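Local coordinates for fibronectin-binding protein (Streptococcus pyogenes, PDB 5A0L) that probably attaches the bacterium covalently to a host protein through the internal thioester of its N-terminal adhesin domain, at residues N9-D14 against N38-K43; P15-Y20 against F67-D72. All coordinates share one frame; numbering follows the deposited sequence. Where two conformers were deposited one is given.

Interaction 1 (N9-D14 against N38-K43); sequences NFKSPD and NLKGSK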
# COMPACT_ATOMS: atom_id res chain seq x y z
N ASN A 9 2.77 16.87 -13.88
CA ASN A 9 3.09 18.09 -13.15
C ASN A 9 1.81 18.90 -12.92
O ASN A 9 1.35 19.66 -13.79
CB ASN A 9 4.14 18.93 -13.88
CG ASN A 9 4.61 20.13 -13.07
OD1 ASN A 9 4.10 20.40 -11.98
ND2 ASN A 9 5.59 20.84 -13.59
N PHE A 10 1.23 18.73 -11.74
CA PHE A 10 -0.02 19.38 -11.35
C PHE A 10 0.24 20.21 -10.11
O PHE A 10 0.87 19.75 -9.17
CB PHE A 10 -1.12 18.33 -11.08
CG PHE A 10 -1.72 17.74 -12.34
CD1 PHE A 10 -1.03 16.81 -13.07
CD2 PHE A 10 -2.96 18.12 -12.79
CE1 PHE A 10 -1.55 16.29 -14.24
CE2 PHE A 10 -3.50 17.59 -13.95
CZ PHE A 10 -2.78 16.68 -14.68
N LYS A 11 -0.27 21.42 -10.07
CA LYS A 11 -0.17 22.28 -8.89
C LYS A 11 -1.51 22.30 -8.14
O LYS A 11 -2.57 22.54 -8.73
CB LYS A 11 0.22 23.71 -9.26
CG LYS A 11 0.39 24.61 -8.03
CD LYS A 11 1.40 25.73 -8.23
CE LYS A 11 0.97 26.70 -9.31
NZ LYS A 11 -0.16 27.57 -8.86
N SER A 12 -1.46 21.98 -6.85
CA SER A 12 -2.65 21.98 -6.04
C SER A 12 -3.23 23.39 -5.87
O SER A 12 -2.48 24.34 -5.71
CB SER A 12 -2.30 21.45 -4.65
OG SER A 12 -3.46 21.44 -3.81
N PRO A 13 -4.56 23.52 -5.81
CA PRO A 13 -5.09 24.83 -5.42
C PRO A 13 -4.83 25.21 -3.96
O PRO A 13 -4.99 26.37 -3.62
CB PRO A 13 -6.60 24.69 -5.62
CG PRO A 13 -6.87 23.24 -5.62
CD PRO A 13 -5.61 22.55 -6.12
N ASP A 14 -4.44 24.25 -3.13
CA ASP A 14 -4.12 24.52 -1.73
C ASP A 14 -2.66 24.10 -1.47
O ASP A 14 -2.35 22.89 -1.49
CB ASP A 14 -5.09 23.74 -0.83
CG ASP A 14 -4.88 24.03 0.65
OD1 ASP A 14 -3.84 24.62 1.02
OD2 ASP A 14 -5.79 23.68 1.43
N ASN A 38 3.57 12.45 -6.47
CA ASN A 38 4.69 13.31 -6.82
C ASN A 38 4.41 14.76 -6.46
O ASN A 38 3.28 15.09 -6.05
CB ASN A 38 5.20 13.10 -8.28
CG ASN A 38 4.49 13.93 -9.32
OD1 ASN A 38 3.31 14.26 -9.17
ND2 ASN A 38 5.19 14.19 -10.43
N LEU A 39 5.41 15.62 -6.59
CA LEU A 39 5.33 16.97 -6.11
C LEU A 39 5.77 17.90 -7.25
O LEU A 39 6.95 17.97 -7.59
CB LEU A 39 6.23 17.19 -4.89
CG LEU A 39 6.22 18.57 -4.28
CD1 LEU A 39 4.86 18.91 -3.72
CD2 LEU A 39 7.27 18.68 -3.19
N LYS A 40 4.80 18.58 -7.85
CA LYS A 40 5.02 19.55 -8.92
C LYS A 40 6.04 19.05 -9.93
O LYS A 40 7.03 19.73 -10.26
CB LYS A 40 5.39 20.90 -8.32
CG LYS A 40 4.22 21.48 -7.49
CD LYS A 40 4.50 22.86 -6.93
CE LYS A 40 5.30 22.80 -5.64
NZ LYS A 40 5.41 24.16 -5.03
N GLY A 41 5.77 17.87 -10.44
CA GLY A 41 6.57 17.34 -11.54
C GLY A 41 7.86 16.62 -11.16
O GLY A 41 8.65 16.26 -12.03
N SER A 42 8.05 16.36 -9.88
CA SER A 42 9.21 15.65 -9.35
C SER A 42 9.15 14.19 -9.69
O SER A 42 8.12 13.67 -10.14
CB SER A 42 9.23 15.73 -7.80
OG SER A 42 8.21 14.88 -7.15
N LYS A 43 10.23 13.48 -9.37
CA LYS A 43 10.20 12.05 -9.40
C LYS A 43 9.06 11.54 -8.52
O LYS A 43 8.68 12.17 -7.49
CB LYS A 43 11.51 11.45 -8.97
CG LYS A 43 11.65 11.17 -7.48
CD LYS A 43 12.38 9.86 -7.23
O HOH W 1 2.03 18.30 -7.23
O HOH W 2 2.78 16.91 -9.80
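The extended backbone of 9-14 runs past a type I' beta turn from Leu39 to Ser42, coming nearest where Asn9 CA lies 3.9 Å from Gly41 CA. Asn9 makes the direct contact. Its CG is anti to the backbone N (chi1 -174°), which carries the carboxamide over the Lys40-Gly41 peptide. There OD1 sits 3.1 Å from Lys40 C, against the carbonyl carbon, while the Gly41 N-H is badly angled for it. Asn9 CB meanwhile rests on Gly41 CA, at a turn position whose backbone angles (phi 84°, psi 9°) suit glycine. Lys40 turns its CB away, yet its aliphatic stem still brushes the 9-14 segment: CG passes Phe10 O, and CD lies 4.4 Å from Lys11 CD.

Two waters do the polar work. Water 1 bonds Phe10 O at 2.7 Å and accepts from Lys40 N. Water 2 accepts from both Phe10 N and Gly41 N and bonds Asn38 OD1 at 2.8 Å, so it ties three groups from the two segments together. The other end of the Asn38 amide is held as well: ND2 reaches Ser42 O at 3.0 Å, in the carbonyl plane and on a lone pair, and also bonds Pro8 O. With both ends engaged, the amide's flip is fixed. Ser42 OG, for its part, accepts from Leu39 N and donates to Lys43 O, linking the backbones of those two residues across the turn.

All of this lies at the surface, where the N-terminal segment is joined largely through water to a beta-hairpin connection, the type I' turn lying between neighbouring antiparallel strands 35-39 and 45-49 of the barrel.

Interaction 2 (P15-Y20 against F67-D72); sequences PDYPWY and FYKKID
Lys69 and Lys70 both send CG anti to the backbone N (chi1 173° and -175°) and both bend at chi3, but from opposite sides of their strand, and each chain lies against an aromatic ring of 15-20. Tyr17 has its CG beside its own backbone N (chi1 -64°), which brings one ring face under Lys69 CB; that CH-pi contact measures 3.9 Å from CB to the ring centroid. Farther along, Lys69 CE turns in to Asp16 O at 3.3 Å. The Asp16 carboxylate and Lys69 NZ stay apart, so any attraction between them is long-range. Lys70 crosses the Trp19 indole, with CD over one face near the rim and CE 3.8 Å from Trp19 CZ2. Its NZ goes on to Val209 O, and Tyr17 OH to Lys194 NZ.

The backbones pair antiparallel. Trp19 N donates to Tyr68 O at 3.0 Å; the return bond, Tyr68 N to Trp19 O, is short but poorly angled and weak. Trp19 O also takes a CA-H contact from Phe67, 3.1 Å from Phe67 CA. One pair further on, Tyr20 and Phe67 form a non-hydrogen-bonded pair whose rings meet obliquely, Phe67 CE1 lying 4.0 Å from Tyr20 CB. Trp19 and Tyr68 meet through their CB atoms on the other face of the sheet.

The two segments cross rather than run side by side for long, and just these two bridges form between them. Lysine stems on Tyr17 and Trp19 add to the packing of Phe67 and Tyr68, a chemistry in which methylenes cover rings while Lys70 NZ is left to bond Val209 O, where strands 19-23 and 66-72 close the barrel.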
# COMPACT_ATOMS: atom_id res chain seq x y z
N PRO A 15 -1.78 25.07 -1.20
CA PRO A 15 -0.37 24.74 -1.02
C PRO A 15 -0.06 23.89 0.20
O PRO A 15 1.03 23.31 0.28
CB PRO A 15 0.31 26.11 -0.91
CG PRO A 15 -0.78 27.06 -0.54
CD PRO A 15 -2.03 26.53 -1.17
N ASP A 16 -1.01 23.78 1.12
CA ASP A 16 -0.88 22.89 2.27
C ASP A 16 -1.05 21.42 1.90
O ASP A 16 -0.69 20.54 2.68
CB ASP A 16 -1.93 23.25 3.33
CG ASP A 16 -1.69 24.62 3.94
OD1 ASP A 16 -0.59 25.18 3.81
OD2 ASP A 16 -2.63 25.13 4.58
N TYR A 17 -1.67 21.16 0.75
CA TYR A 17 -1.87 19.81 0.20
C TYR A 17 -1.24 19.76 -1.19
O TYR A 17 -1.96 19.68 -2.19
CB TYR A 17 -3.35 19.39 0.16
CG TYR A 17 -4.02 19.27 1.54
CD1 TYR A 17 -4.20 20.36 2.38
CD2 TYR A 17 -4.36 18.06 2.02
CE1 TYR A 17 -4.77 20.21 3.64
CE2 TYR A 17 -4.93 17.91 3.27
CZ TYR A 17 -5.12 18.96 4.08
OH TYR A 17 -5.68 18.72 5.34
N PRO A 18 0.09 19.81 -1.27
CA PRO A 18 0.71 20.08 -2.58
C PRO A 18 1.04 18.83 -3.42
O PRO A 18 1.39 18.98 -4.60
CB PRO A 18 1.99 20.82 -2.19
CG PRO A 18 2.39 20.14 -0.90
CD PRO A 18 1.07 19.93 -0.18
N TRP A 19 0.98 17.63 -2.82
CA TRP A 19 1.36 16.40 -3.54
C TRP A 19 0.20 15.93 -4.40
O TRP A 19 -0.94 15.88 -3.94
CB TRP A 19 1.74 15.31 -2.52
CG TRP A 19 3.05 15.57 -1.85
CD1 TRP A 19 3.29 16.40 -0.80
CD2 TRP A 19 4.34 15.02 -2.21
NE1 TRP A 19 4.63 16.43 -0.49
CE2 TRP A 19 5.29 15.58 -1.34
CE3 TRP A 19 4.77 14.09 -3.17
CZ2 TRP A 19 6.65 15.25 -1.42
CZ3 TRP A 19 6.09 13.77 -3.22
CH2 TRP A 19 7.01 14.37 -2.39
N TYR A 20 0.50 15.55 -5.64
CA TYR A 20 -0.47 14.92 -6.53
C TYR A 20 -0.40 13.40 -6.33
O TYR A 20 0.69 12.83 -6.41
CB TYR A 20 -0.12 15.30 -7.97
CG TYR A 20 -1.02 14.77 -9.07
CD1 TYR A 20 -2.37 14.66 -8.94
CD2 TYR A 20 -0.46 14.36 -10.26
CE1 TYR A 20 -3.17 14.16 -9.96
CE2 TYR A 20 -1.21 13.87 -11.29
CZ TYR A 20 -2.56 13.73 -11.16
OH TYR A 20 -3.34 13.24 -12.18
N PHE A 67 -5.17 15.71 -4.41
CA PHE A 67 -4.04 16.31 -3.77
C PHE A 67 -3.95 15.90 -2.29
O PHE A 67 -4.97 15.56 -1.68
CB PHE A 67 -4.07 17.84 -3.94
CG PHE A 67 -3.88 18.26 -5.37
CD1 PHE A 67 -2.63 18.19 -5.98
CD2 PHE A 67 -4.97 18.63 -6.15
CE1 PHE A 67 -2.47 18.53 -7.34
CE2 PHE A 67 -4.80 18.98 -7.49
CZ PHE A 67 -3.56 18.93 -8.07
N TYR A 68 -2.73 15.98 -1.76
CA TYR A 68 -2.39 15.38 -0.51
C TYR A 68 -1.36 16.21 0.26
O TYR A 68 -0.47 16.83 -0.32
CB TYR A 68 -1.78 13.99 -0.80
CG TYR A 68 -2.75 12.97 -1.26
CD1 TYR A 68 -3.40 12.16 -0.33
CD2 TYR A 68 -3.03 12.78 -2.62
CE1 TYR A 68 -4.33 11.26 -0.68
CE2 TYR A 68 -4.01 11.86 -3.00
CZ TYR A 68 -4.66 11.09 -2.00
OH TYR A 68 -5.59 10.11 -2.35
N LYS A 69 -1.47 16.10 1.59
CA LYS A 69 -0.47 16.61 2.52
C LYS A 69 0.39 15.45 3.04
O LYS A 69 -0.17 14.44 3.46
CB LYS A 69 -1.19 17.31 3.70
CG LYS A 69 -0.29 17.74 4.83
CD LYS A 69 -1.10 18.34 5.97
CE LYS A 69 -1.35 19.78 5.83
NZ LYS A 69 -1.75 20.19 7.20
N LYS A 70 1.72 15.64 3.01
CA LYS A 70 2.63 14.57 3.44
C LYS A 70 2.94 14.70 4.93
O LYS A 70 3.34 15.76 5.38
CB LYS A 70 3.90 14.65 2.62
CG LYS A 70 4.87 13.50 2.89
CD LYS A 70 6.07 13.50 1.98
CE LYS A 70 7.07 14.57 2.27
NZ LYS A 70 7.92 14.22 3.44
N ILE A 71 2.79 13.57 5.64
CA ILE A 71 2.96 13.46 7.11
C ILE A 71 3.95 12.32 7.37
O ILE A 71 3.95 11.32 6.65
CB ILE A 71 1.58 13.14 7.79
CG1 ILE A 71 0.63 14.32 7.47
CG2 ILE A 71 1.63 12.94 9.31
CD1 ILE A 71 -0.79 14.10 7.87
N ASP A 72 4.78 12.46 8.39
CA ASP A 72 5.68 11.34 8.73
C ASP A 72 4.87 10.19 9.33
O ASP A 72 3.97 10.40 10.16
CB ASP A 72 6.80 11.78 9.68
CG ASP A 72 8.06 12.36 8.93
OD1 ASP A 72 8.11 12.53 7.68
OD2 ASP A 72 9.03 12.65 9.64

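How the interactions relate
The two contacts have centres about 9 Å apart and interleave along the chain: 9-14 runs straight into 15-20, then come 38-43 and 67-72. Both reach the same six-stranded antiparallel barrel. Strand 19-23 lies between 35-39, which leads into the turn of interaction 1, and 66-72 of interaction 2, so the N-terminal segment first skirts the hairpin and then enters the sheet. The contacts also touch: Asn38 O lies 2.8 Å from Tyr20 N, a probable hydrogen bond, Ser12 OG bonds Tyr17 O, and the Phe10 ring meets that of Tyr20. Together they fit the chain's start onto the barrel of this thioester-domain adhesin.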